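Local coordinates for AbiEi antitoxin C-terminal domain-containing protein (Mycobacterium tuberculosis, PDB 1ZEL), which is of unknown function but probably binds DNA through an N-terminal winged-helix region, joined to a region related to the AbiEi antitoxin C-terminal domain, at residues A[26-31]-A[39-44]; A[95-100]-A[130-135]; A[151-156]-A[219-224]. All blocks are in the same frame, centred on the assembly; numbering follows the deposited sequence.

Each contact carries one acid-base salt bridge, but the surroundings differ. Contact 1 lies at the surface, its centre about 29 Å from that of the chain, and ties two helices of the putative winged helix through an arginine that grips one carboxylate oxygen. Contacts 2 and 3 are partly buried and fall in the AbiEi-like region, their centres about 20 Å apart. Contact 2 joins a turn to a loop between strands by one weak lysine-aspartate bond, whereas contact 3 joins two helix ends and adds leucine packing beneath its arginine. The three follow one another along the chain and have no segment in common; contacts 1 and 3 are the most widely separated.

Contact 1 of 3, residues A[26-31]-A[39-44]; sequences ARDRPV and TQRLTE
In what is probably the winged-helix part of the chain, Arg41 of helix 35-44 reaches across to Asp28 at the C-terminal end of helix 19-28. The extended chain of the arginine from CG to NE carries the guanidinium across to the carboxylate, which it meets end-on. Both terminal nitrogens converge on a single oxygen: NH2 lies 2.8 Å from Asp28 OD2, with the hydrogen pointing fairly straight at it (154°), and NH1 of Arg41 approaches the same OD2 at 3.1 Å. The first uses the anti lone pair of OD2, whereas the second arrives from above the carboxylate plane. Acceptor and guanidinium are nearly coplanar, yet the two flat groups are turned 58° apart, which suits a grip on one oxygen rather than a parallel two-oxygen pairing. Beyond Asp28 the helix ends; Arg29, with positive phi, folds back to donate from NE to Ala26 O at 2.9 Å. A second acid, Asp37, pairs with Arg41 NE and further fixes the rotation of the guanidinium. The arginine side chain also rests on Leu25 of helix 19-28, while Leu42, further round helix 35-44, packs on Val21 of that helix and on Ala54 of helix 51-61.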
ATOM      1  N   ALA A  26      -0.749 -25.170  13.762  1.00 16.27           N
ATOM      2  CA  ALA A  26      -2.173 -24.932  14.072  1.00 16.78           C
ATOM      3  C   ALA A  26      -2.357 -24.223  15.440  1.00 16.90           C
ATOM      4  O   ALA A  26      -3.239 -23.358  15.590  1.00 17.28           O
ATOM      5  CB  ALA A  26      -2.915 -26.240  14.061  1.00 16.29           C
ATOM      6  N   ARG A  27      -1.530 -24.573  16.430  1.00 17.05           N
ATOM      7  CA  ARG A  27      -1.591 -23.919  17.743  1.00 18.35           C
ATOM      8  C   ARG A  27      -1.057 -22.477  17.678  1.00 19.30           C
ATOM      9  O   ARG A  27      -1.629 -21.548  18.280  1.00 18.80           O
ATOM     10  CB  ARG A  27      -0.806 -24.714  18.816  1.00 18.31           C
ATOM     11  CG  ARG A  27      -1.572 -25.856  19.492  1.00 23.97           C
ATOM     12  CD  ARG A  27      -0.813 -26.414  20.707  1.00 24.35           C
ATOM     13  NE  ARG A  27       0.610 -26.616  20.410  1.00 24.87           N
ATOM     14  CZ  ARG A  27       1.130 -27.734  19.929  1.00 28.14           C
ATOM     15  NH1 ARG A  27       0.347 -28.796  19.702  1.00 29.77           N
ATOM     16  NH2 ARG A  27       2.443 -27.788  19.678  1.00 29.23           N
ATOM     17  N   ASP A  28       0.059 -22.308  16.972  1.00 18.89           N
ATOM     18  CA  ASP A  28       0.819 -21.055  17.019  1.00 19.82           C
ATOM     19  C   ASP A  28       0.373 -20.022  15.989  1.00 19.89           C
ATOM     20  O   ASP A  28       0.502 -18.807  16.210  1.00 19.65           O
ATOM     21  CB  ASP A  28       2.317 -21.348  16.826  1.00 18.94           C
ATOM     22  CG  ASP A  28       2.903 -22.159  17.968  1.00 22.95           C
ATOM     23  OD1 ASP A  28       2.231 -22.286  19.009  1.00 24.13           O
ATOM     24  OD2 ASP A  28       4.044 -22.646  17.825  1.00 23.75           O
ATOM     25  N   ARG A  29      -0.129 -20.512  14.856  1.00 20.75           N
ATOM     26  CA  ARG A  29      -0.651 -19.650  13.777  1.00 21.34           C
ATOM     27  C   ARG A  29       0.298 -18.482  13.465  1.00 20.84           C
ATOM     28  O   ARG A  29      -0.099 -17.315  13.627  1.00 20.11           O
ATOM     29  CB  ARG A  29      -2.043 -19.090  14.111  1.00 21.35           C
ATOM     30  CG  ARG A  29      -3.139 -20.100  14.528  1.00 24.23           C
ATOM     31  CD  ARG A  29      -3.755 -20.721  13.318  1.00 22.12           C
ATOM     32  NE  ARG A  29      -4.655 -21.847  13.581  1.00 20.81           N
ATOM     33  CZ  ARG A  29      -5.934 -21.858  13.220  1.00 22.15           C
ATOM     34  NH1 ARG A  29      -6.456 -20.807  12.598  1.00 16.93           N
ATOM     35  NH2 ARG A  29      -6.683 -22.935  13.435  1.00 17.03           N
ATOM     36  N   PRO A  30       1.557 -18.776  13.037  1.00 20.94           N
ATOM     37  CA  PRO A  30       2.397 -17.657  12.614  1.00 19.89           C
ATOM     38  C   PRO A  30       1.855 -16.978  11.342  1.00 20.82           C
ATOM     39  O   PRO A  30       1.284 -17.656  10.480  1.00 21.11           O
ATOM     40  CB  PRO A  30       3.732 -18.328  12.281  1.00 20.64           C
ATOM     41  CG  PRO A  30       3.389 -19.732  11.967  1.00 20.30           C
ATOM     42  CD  PRO A  30       2.257 -20.068  12.888  1.00 21.30           C
ATOM     43  N   VAL A  31       2.056 -15.668  11.200  1.00 20.78           N
ATOM     44  CA  VAL A  31       1.548 -14.965  10.011  1.00 21.77           C
ATOM     45  C   VAL A  31       2.185 -15.554   8.761  1.00 21.79           C
ATOM     46  O   VAL A  31       1.505 -15.823   7.783  1.00 22.26           O
ATOM     47  CB  VAL A  31       1.879 -13.473  10.003  1.00 21.76           C
ATOM     48  CG1 VAL A  31       1.120 -12.796   8.840  1.00 21.71           C
ATOM     49  CG2 VAL A  31       1.479 -12.817  11.327  1.00 26.64           C
ATOM     50  N   THR A  39      12.130 -25.702   9.715  1.00 19.96           N
ATOM     51  CA  THR A  39      13.267 -26.585  10.048  1.00 19.50           C
ATOM     52  C   THR A  39      13.313 -26.917  11.550  1.00 19.43           C
ATOM     53  O   THR A  39      13.498 -28.081  11.933  1.00 19.85           O
ATOM     54  CB  THR A  39      14.639 -25.967   9.608  1.00 19.35           C
ATOM     55  OG1 THR A  39      14.638 -25.751   8.189  1.00 18.43           O
ATOM     56  CG2 THR A  39      15.790 -26.888   9.938  1.00 18.76           C
ATOM     57  N   GLN A  40      13.174 -25.890  12.390  1.00 19.86           N
ATOM     58  CA  GLN A  40      13.170 -26.042  13.830  1.00 19.86           C
ATOM     59  C   GLN A  40      11.983 -26.897  14.292  1.00 19.64           C
ATOM     60  O   GLN A  40      12.134 -27.751  15.150  1.00 18.75           O
ATOM     61  CB  GLN A  40      13.151 -24.659  14.503  1.00 21.07           C
ATOM     62  CG  GLN A  40      12.996 -24.655  16.028  1.00 24.78           C
ATOM     63  CD  GLN A  40      14.051 -25.455  16.763  1.00 35.96           C
ATOM     64  OE1 GLN A  40      15.092 -25.816  16.200  1.00 37.78           O
ATOM     65  NE2 GLN A  40      13.796 -25.725  18.045  1.00 35.81           N
ATOM     66  N   ARG A  41      10.812 -26.668  13.714  1.00 19.38           N
ATOM     67  CA  ARG A  41       9.612 -27.420  14.074  1.00 20.17           C
ATOM     68  C   ARG A  41       9.742 -28.907  13.667  1.00 20.60           C
ATOM     69  O   ARG A  41       9.273 -29.803  14.372  1.00 20.19           O
ATOM     70  CB  ARG A  41       8.394 -26.818  13.373  1.00 19.50           C
ATOM     71  CG  ARG A  41       7.987 -25.469  13.953  1.00 21.68           C
ATOM     72  CD  ARG A  41       6.749 -24.908  13.255  1.00 22.11           C
ATOM     73  NE  ARG A  41       6.350 -23.629  13.849  1.00 19.53           N
ATOM     74  CZ  ARG A  41       5.566 -23.492  14.919  1.00 23.44           C
ATOM     75  NH1 ARG A  41       5.066 -24.545  15.555  1.00 25.42           N
ATOM     76  NH2 ARG A  41       5.264 -22.281  15.355  1.00 24.18           N
ATOM     77  N   LEU A  42      10.389 -29.177  12.544  1.00 21.83           N
ATOM     78  CA  LEU A  42      10.644 -30.573  12.186  1.00 23.19           C
ATOM     79  C   LEU A  42      11.484 -31.275  13.247  1.00 24.47           C
ATOM     80  O   LEU A  42      11.122 -32.371  13.705  1.00 24.93           O
ATOM     81  CB  LEU A  42      11.331 -30.666  10.824  1.00 23.81           C
ATOM     82  CG  LEU A  42      10.391 -30.333   9.663  1.00 24.36           C
ATOM     83  CD1 LEU A  42      11.276 -30.151   8.437  1.00 28.05           C
ATOM     84  CD2 LEU A  42       9.409 -31.472   9.477  1.00 22.39           C
ATOM     85  N   THR A  43      12.590 -30.638  13.628  1.00 25.37           N
ATOM     86  CA  THR A  43      13.525 -31.158  14.643  1.00 27.32           C
ATOM     87  C   THR A  43      12.807 -31.406  15.960  1.00 27.51           C
ATOM     88  O   THR A  43      12.937 -32.483  16.548  1.00 28.59           O
ATOM     89  CB  THR A  43      14.705 -30.168  14.863  1.00 27.78           C
ATOM     90  OG1 THR A  43      15.462 -30.046  13.649  1.00 28.02           O
ATOM     91  CG2 THR A  43      15.637 -30.657  15.980  1.00 33.01           C
ATOM     92  N   GLU A  44      12.055 -30.408  16.412  1.00 27.16           N
ATOM     93  CA  GLU A  44      11.235 -30.512  17.622  1.00 27.88           C
ATOM     94  C   GLU A  44      10.263 -31.684  17.622  1.00 27.28           C
ATOM     95  O   GLU A  44       9.991 -32.258  18.675  1.00 27.60           O
ATOM     96  CB  GLU A  44      10.436 -29.231  17.823  1.00 27.58           C
ATOM     97  CG  GLU A  44      11.301 -28.095  18.299  1.00 31.88           C
ATOM     98  CD  GLU A  44      10.509 -26.843  18.659  1.00 45.61           C
ATOM     99  OE1 GLU A  44       9.252 -26.846  18.550  1.00 45.14           O
ATOM    100  OE2 GLU A  44      11.164 -25.848  19.050  1.00 46.38           O
TER

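Contact 2 of 3, residues A[95-100]-A[130-135]; sequences ARDQNA and PAKRLP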
ATOM      1  N   ALA A  95       9.030 -10.800   6.978  1.00 25.43           N
ATOM      2  CA  ALA A  95       9.454 -12.055   7.619  1.00 26.04           C
ATOM      3  C   ALA A  95      10.930 -12.334   7.390  1.00 26.69           C
ATOM      4  O   ALA A  95      11.606 -12.878   8.267  1.00 27.68           O
ATOM      5  CB  ALA A  95       8.613 -13.209   7.116  1.00 24.94           C
ATOM      6  N   ARG A  96      11.426 -11.984   6.207  1.00 27.66           N
ATOM      7  CA  ARG A  96      12.851 -12.098   5.879  1.00 27.82           C
ATOM      8  C   ARG A  96      13.674 -10.869   6.264  1.00 28.39           C
ATOM      9  O   ARG A  96      14.849 -10.995   6.640  1.00 27.76           O
ATOM     10  CB  ARG A  96      13.036 -12.300   4.381  1.00 29.33           C
ATOM     11  CG  ARG A  96      12.427 -13.554   3.784  1.00 29.91           C
ATOM     12  CD  ARG A  96      12.745 -14.809   4.554  1.00 29.83           C
ATOM     13  NE  ARG A  96      14.172 -15.133   4.634  1.00 22.43           N
ATOM     14  CZ  ARG A  96      14.604 -16.283   5.120  1.00 26.41           C
ATOM     15  NH1 ARG A  96      13.727 -17.208   5.504  1.00 25.81           N
ATOM     16  NH2 ARG A  96      15.898 -16.529   5.187  1.00 24.55           N
ATOM     17  N   ASP A  97      13.074  -9.682   6.137  1.00 27.61           N
ATOM     18  CA  ASP A  97      13.768  -8.417   6.376  1.00 29.30           C
ATOM     19  C   ASP A  97      12.858  -7.479   7.140  1.00 29.86           C
ATOM     20  O   ASP A  97      11.985  -6.839   6.543  1.00 29.15           O
ATOM     21  CB  ASP A  97      14.177  -7.771   5.040  1.00 29.09           C
ATOM     22  CG  ASP A  97      15.046  -6.519   5.221  1.00 29.48           C
ATOM     23  OD1 ASP A  97      15.320  -6.137   6.371  1.00 26.44           O
ATOM     24  OD2 ASP A  97      15.432  -5.898   4.205  1.00 26.11           O
ATOM     25  N   GLN A  98      13.065  -7.391   8.455  1.00 30.81           N
ATOM     26  CA  GLN A  98      12.274  -6.490   9.302  1.00 32.24           C
ATOM     27  C   GLN A  98      12.458  -5.008   8.904  1.00 32.80           C
ATOM     28  O   GLN A  98      11.620  -4.174   9.232  1.00 34.21           O
ATOM     29  CB  GLN A  98      12.564  -6.726  10.796  1.00 32.62           C
ATOM     30  N   ASN A  99      13.528  -4.712   8.166  1.00 32.45           N
ATOM     31  CA  ASN A  99      13.832  -3.353   7.706  1.00 32.51           C
ATOM     32  C   ASN A  99      13.512  -3.148   6.226  1.00 30.63           C
ATOM     33  O   ASN A  99      14.161  -2.338   5.552  1.00 31.35           O
ATOM     34  CB  ASN A  99      15.325  -3.017   7.942  1.00 32.97           C
ATOM     35  CG  ASN A  99      15.771  -3.253   9.374  1.00 38.00           C
ATOM     36  OD1 ASN A  99      16.821  -3.870   9.618  1.00 44.62           O
ATOM     37  ND2 ASN A  99      14.982  -2.772  10.332  1.00 42.05           N
ATOM     38  N   ALA A 100      12.529  -3.898   5.715  1.00 28.88           N
ATOM     39  CA  ALA A 100      12.104  -3.783   4.316  1.00 27.14           C
ATOM     40  C   ALA A 100      11.907  -2.324   3.914  1.00 26.00           C
ATOM     41  O   ALA A 100      12.303  -1.921   2.835  1.00 26.60           O
ATOM     42  CB  ALA A 100      10.837  -4.607   4.059  1.00 26.42           C
ATOM     43  N   PRO A 130      14.508   5.602  -2.104  1.00 28.18           N
ATOM     44  CA  PRO A 130      15.450   5.465  -3.220  1.00 28.08           C
ATOM     45  C   PRO A 130      16.412   4.301  -3.030  1.00 28.12           C
ATOM     46  O   PRO A 130      16.630   3.510  -3.962  1.00 28.79           O
ATOM     47  CB  PRO A 130      16.225   6.784  -3.170  1.00 28.37           C
ATOM     48  CG  PRO A 130      15.196   7.797  -2.656  1.00 29.46           C
ATOM     49  CD  PRO A 130      14.312   7.019  -1.703  1.00 28.36           C
ATOM     50  N   ALA A 131      16.957   4.177  -1.820  1.00 27.94           N
ATOM     51  CA  ALA A 131      18.031   3.231  -1.558  1.00 28.26           C
ATOM     52  C   ALA A 131      17.615   1.742  -1.493  1.00 28.21           C
ATOM     53  O   ALA A 131      18.478   0.868  -1.518  1.00 27.10           O
ATOM     54  CB  ALA A 131      18.773   3.640  -0.278  1.00 28.97           C
ATOM     55  N   LYS A 132      16.312   1.460  -1.418  1.00 28.59           N
ATOM     56  CA  LYS A 132      15.817   0.100  -1.135  1.00 29.70           C
ATOM     57  C   LYS A 132      15.406  -0.661  -2.390  1.00 29.90           C
ATOM     58  O   LYS A 132      14.597  -0.178  -3.158  1.00 31.04           O
ATOM     59  CB  LYS A 132      14.610   0.149  -0.185  1.00 29.65           C
ATOM     60  CG  LYS A 132      14.948   0.432   1.285  1.00 34.74           C
ATOM     61  CD  LYS A 132      15.661  -0.756   1.950  1.00 41.84           C
ATOM     62  CE  LYS A 132      14.908  -2.092   1.733  1.00 44.93           C
ATOM     63  NZ  LYS A 132      15.586  -3.251   2.397  1.00 48.42           N
ATOM     64  N   ARG A 133      15.950  -1.878  -2.563  1.00 30.10           N
ATOM     65  CA  ARG A 133      15.537  -2.645  -3.763  1.00 29.52           C
ATOM     66  C   ARG A 133      14.378  -3.549  -3.419  1.00 28.92           C
ATOM     67  O   ARG A 133      14.276  -4.068  -2.294  1.00 28.25           O
ATOM     68  CB  ARG A 133      16.659  -3.455  -4.387  1.00 29.71           C
ATOM     69  N   LEU A 134      13.501  -3.743  -4.407  1.00 28.92           N
ATOM     70  CA  LEU A 134      12.383  -4.657  -4.271  1.00 28.58           C
ATOM     71  C   LEU A 134      12.923  -6.056  -4.551  1.00 28.79           C
ATOM     72  O   LEU A 134      13.607  -6.239  -5.546  1.00 28.06           O
ATOM     73  CB  LEU A 134      11.302  -4.305  -5.293  1.00 28.81           C
ATOM     74  CG  LEU A 134      10.010  -5.122  -5.250  1.00 28.98           C
ATOM     75  CD1 LEU A 134       9.190  -4.787  -4.018  1.00 26.32           C
ATOM     76  CD2 LEU A 134       9.194  -4.930  -6.522  1.00 29.85           C
ATOM     77  N   PRO A 135      12.624  -7.045  -3.683  1.00 29.05           N
ATOM     78  CA  PRO A 135      13.045  -8.408  -4.018  1.00 29.58           C
ATOM     79  C   PRO A 135      12.348  -8.846  -5.311  1.00 30.08           C
ATOM     80  O   PRO A 135      11.171  -8.529  -5.517  1.00 29.75           O
ATOM     81  CB  PRO A 135      12.565  -9.244  -2.821  1.00 29.88           C
ATOM     82  CG  PRO A 135      12.317  -8.278  -1.723  1.00 29.57           C
ATOM     83  CD  PRO A 135      11.903  -6.992  -2.400  1.00 29.53           C
TER
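The carboxylate of Asp97 is approached on one side of its plane by two nitrogens, Lys132 NZ at OD2 and Asn99 N at OD1. Asn99 N meets OD1 of Asp97 from well above that plane, 53° out of it and 2.9 Å away, while Lys132 NZ sits 3.2 Å from OD2 of Asp97, tilted toward the same side. The lysine link is a salt bridge with a weak hydrogen bond. Asp97 CG stands anti to the backbone N (chi1 -174°), beside the carbonyl carbon, and this turns the acid toward the residues that follow it. The bond to Asn99 N makes an Asx turn, built into a type I beta turn from Asp97 to Ala100 that is closed by Ala100 N on Asp97 O at 3.1 Å; the turn follows helix 88-96. Lys132 comes from the opposite direction, out of the loop between strands 124-127 and 142-145, its chain bent at the second and third torsions. Its CD lies 3.7 Å from Ala100 O, but the closer approach of CE to that oxygen is doubtful. NZ of Lys132 is also 3.6 Å from Asn99 O. On the loop side, Lys132 O accepts a hydrogen bond from Arg146, whereas on the turn side Ala100 packs its methyl on Trp93 and Leu94.

Contact 3 of 3, residues A[151-156]-A[219-224]; sequences AADTAL and LERLLS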
ATOM      1  N   ALA A 151      13.695   8.865   3.874  1.00 41.37           N
ATOM      2  CA  ALA A 151      13.376   7.620   4.569  1.00 42.40           C
ATOM      3  C   ALA A 151      13.524   7.713   6.099  1.00 42.84           C
ATOM      4  O   ALA A 151      12.983   6.878   6.831  1.00 43.05           O
ATOM      5  CB  ALA A 151      14.245   6.495   4.028  1.00 42.30           C
ATOM      6  N   ALA A 152      14.254   8.722   6.573  1.00 42.96           N
ATOM      7  CA  ALA A 152      14.486   8.884   7.999  1.00 43.43           C
ATOM      8  C   ALA A 152      13.270   9.488   8.692  1.00 43.72           C
ATOM      9  O   ALA A 152      13.037   9.241   9.881  1.00 44.11           O
ATOM     10  CB  ALA A 152      15.722   9.736   8.249  1.00 43.61           C
ATOM     11  N   ASP A 153      12.491  10.262   7.943  1.00 43.01           N
ATOM     12  CA  ASP A 153      11.362  10.985   8.501  1.00 43.12           C
ATOM     13  C   ASP A 153      10.021  10.287   8.137  1.00 42.84           C
ATOM     14  O   ASP A 153       9.213  10.794   7.354  1.00 42.68           O
ATOM     15  CB  ASP A 153      11.437  12.457   8.052  1.00 43.29           C
ATOM     16  CG  ASP A 153      10.521  13.381   8.854  1.00 43.31           C
ATOM     17  OD1 ASP A 153       9.832  12.917   9.797  1.00 40.35           O
ATOM     18  OD2 ASP A 153      10.487  14.588   8.517  1.00 45.42           O
ATOM     19  N   THR A 154       9.812   9.109   8.723  1.00 42.60           N
ATOM     20  CA  THR A 154       8.599   8.317   8.481  1.00 42.35           C
ATOM     21  C   THR A 154       7.414   8.865   9.289  1.00 41.58           C
ATOM     22  O   THR A 154       6.259   8.535   9.003  1.00 41.98           O
ATOM     23  CB  THR A 154       8.810   6.790   8.777  1.00 43.22           C
ATOM     24  OG1 THR A 154       9.347   6.613  10.097  1.00 43.54           O
ATOM     25  CG2 THR A 154       9.747   6.135   7.738  1.00 43.39           C
ATOM     26  N   ALA A 155       7.710   9.709  10.281  1.00 39.72           N
ATOM     27  CA  ALA A 155       6.697  10.436  11.040  1.00 38.41           C
ATOM     28  C   ALA A 155       5.980  11.409  10.115  1.00 36.57           C
ATOM     29  O   ALA A 155       4.777  11.648  10.253  1.00 36.96           O
ATOM     30  CB  ALA A 155       7.331  11.193  12.228  1.00 38.68           C
ATOM     31  N   LEU A 156       6.732  11.955   9.158  1.00 33.66           N
ATOM     32  CA  LEU A 156       6.159  12.804   8.146  1.00 30.13           C
ATOM     33  C   LEU A 156       5.275  11.992   7.193  1.00 26.97           C
ATOM     34  O   LEU A 156       4.204  12.445   6.824  1.00 25.83           O
ATOM     35  CB  LEU A 156       7.269  13.553   7.391  1.00 30.72           C
ATOM     36  CG  LEU A 156       6.853  14.680   6.431  1.00 31.10           C
ATOM     37  CD1 LEU A 156       5.833  15.666   7.052  1.00 33.54           C
ATOM     38  CD2 LEU A 156       8.083  15.429   5.883  1.00 29.01           C
ATOM     39  N   LEU A 219       1.934  18.983   4.240  1.00 22.16           N
ATOM     40  CA  LEU A 219       1.896  19.025   2.772  1.00 21.82           C
ATOM     41  C   LEU A 219       3.130  19.740   2.226  1.00 21.94           C
ATOM     42  O   LEU A 219       3.817  19.252   1.323  1.00 21.24           O
ATOM     43  CB  LEU A 219       0.627  19.739   2.287  1.00 21.86           C
ATOM     44  CG  LEU A 219      -0.654  18.891   2.369  1.00 21.21           C
ATOM     45  CD1 LEU A 219      -1.846  19.743   1.935  1.00 21.97           C
ATOM     46  CD2 LEU A 219      -0.563  17.618   1.498  1.00 17.97           C
ATOM     47  N   GLU A 220       3.428  20.891   2.816  1.00 21.13           N
ATOM     48  CA  GLU A 220       4.498  21.706   2.348  1.00 21.45           C
ATOM     49  C   GLU A 220       5.852  20.991   2.492  1.00 21.55           C
ATOM     50  O   GLU A 220       6.715  21.090   1.612  1.00 21.20           O
ATOM     51  CB  GLU A 220       4.464  23.016   3.132  1.00 22.12           C
ATOM     52  CG  GLU A 220       5.585  23.964   2.813  1.00 25.73           C
ATOM     53  CD  GLU A 220       5.549  25.201   3.682  1.00 32.97           C
ATOM     54  OE1 GLU A 220       4.628  25.333   4.529  1.00 32.25           O
ATOM     55  OE2 GLU A 220       6.454  26.039   3.510  1.00 33.15           O
ATOM     56  N   ARG A 221       6.041  20.280   3.596  1.00 22.04           N
ATOM     57  CA  ARG A 221       7.335  19.642   3.849  1.00 22.41           C
ATOM     58  C   ARG A 221       7.487  18.429   2.923  1.00 22.54           C
ATOM     59  O   ARG A 221       8.572  18.136   2.441  1.00 23.52           O
ATOM     60  CB  ARG A 221       7.475  19.251   5.314  1.00 22.59           C
ATOM     61  CG  ARG A 221       7.596  20.462   6.256  1.00 25.62           C
ATOM     62  CD  ARG A 221       7.779  19.981   7.685  1.00 33.84           C
ATOM     63  NE  ARG A 221       8.971  19.140   7.819  1.00 34.42           N
ATOM     64  CZ  ARG A 221       9.066  18.097   8.640  1.00 40.31           C
ATOM     65  NH1 ARG A 221       8.035  17.754   9.403  1.00 40.40           N
ATOM     66  NH2 ARG A 221      10.188  17.386   8.683  1.00 38.95           N
ATOM     67  N   LEU A 222       6.380  17.754   2.657  1.00 21.69           N
ATOM     68  CA  LEU A 222       6.371  16.626   1.709  1.00 21.61           C
ATOM     69  C   LEU A 222       6.493  17.047   0.235  1.00 21.02           C
ATOM     70  O   LEU A 222       6.956  16.266  -0.583  1.00 19.34           O
ATOM     71  CB  LEU A 222       5.136  15.772   1.918  1.00 21.31           C
ATOM     72  CG  LEU A 222       5.154  14.921   3.203  1.00 24.51           C
ATOM     73  CD1 LEU A 222       3.793  14.424   3.515  1.00 17.59           C
ATOM     74  CD2 LEU A 222       6.063  13.736   3.045  1.00 26.66           C
ATOM     75  N   LEU A 223       6.068  18.268  -0.093  1.00 20.97           N
ATOM     76  CA  LEU A 223       6.269  18.831  -1.440  1.00 20.88           C
ATOM     77  C   LEU A 223       7.659  19.411  -1.642  1.00 21.76           C
ATOM     78  O   LEU A 223       8.102  19.610  -2.778  1.00 21.78           O
ATOM     79  CB  LEU A 223       5.227  19.921  -1.719  1.00 20.72           C
ATOM     80  CG  LEU A 223       3.839  19.419  -2.018  1.00 21.90           C
ATOM     81  CD1 LEU A 223       2.851  20.536  -1.714  1.00 19.05           C
ATOM     82  CD2 LEU A 223       3.755  18.918  -3.477  1.00 19.40           C
ATOM     83  N   SER A 224       8.363  19.693  -0.550  1.00 22.70           N
ATOM     84  CA  SER A 224       9.678  20.304  -0.665  1.00 23.04           C
ATOM     85  C   SER A 224      10.628  19.441  -1.484  1.00 22.65           C
ATOM     86  O   SER A 224      11.010  18.354  -1.063  1.00 22.84           O
ATOM     87  CB  SER A 224      10.265  20.622   0.715  1.00 23.76           C
ATOM     88  OG  SER A 224      11.565  21.184   0.563  1.00 26.32           O
TER
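Arg221 passes over Leu156 at an angle, touching it first at CB and again at the guanidinium, and ends on Asp153. CB of Arg221 starts the contact, 3.9 Å from CD2 of Leu156. The chain leaves extended and then bends at the third torsion (chi3 59°), bringing the guanidinium back over the leucine. CD2 of Leu156 consequently lies under the centre of one guanidinium face, and CD1 of the same residue comes within 3.8 Å of Arg221 NH1. At the tip, NH2 of Arg221 forms a salt bridge with Asp153 OD2 at 2.8 Å; the hydrogen bond is weak because the hydrogen is well off the line (121°). Carboxylate and guanidinium are turned 33° from each other, and the two side chains cross at about a right angle. The other oxygen of the acid has a separate task: Asp153 is the N-cap of helix 154-157, where OD1 accepts weakly from Leu156 N at 3.3 Å. One aspartate thus caps its own helix and holds an arginine of helix 216-223, more than sixty residues further along the chain. Below this polar layer Leu156 meets Leu222, CG to CD2 at 3.6 Å, the two side chains sliding past each other in opposite directions. Arg221 is exposed, while both leucines are buried. Arg218, one turn before Leu222 on helix 216-223, donates to Ala155 O, and Trp149 donates to Leu222 O. Helix 216-223 in turn packs through Leu222 and Leu223 on helix 183-192, and through Leu219 and Leu223 on helix 228-240.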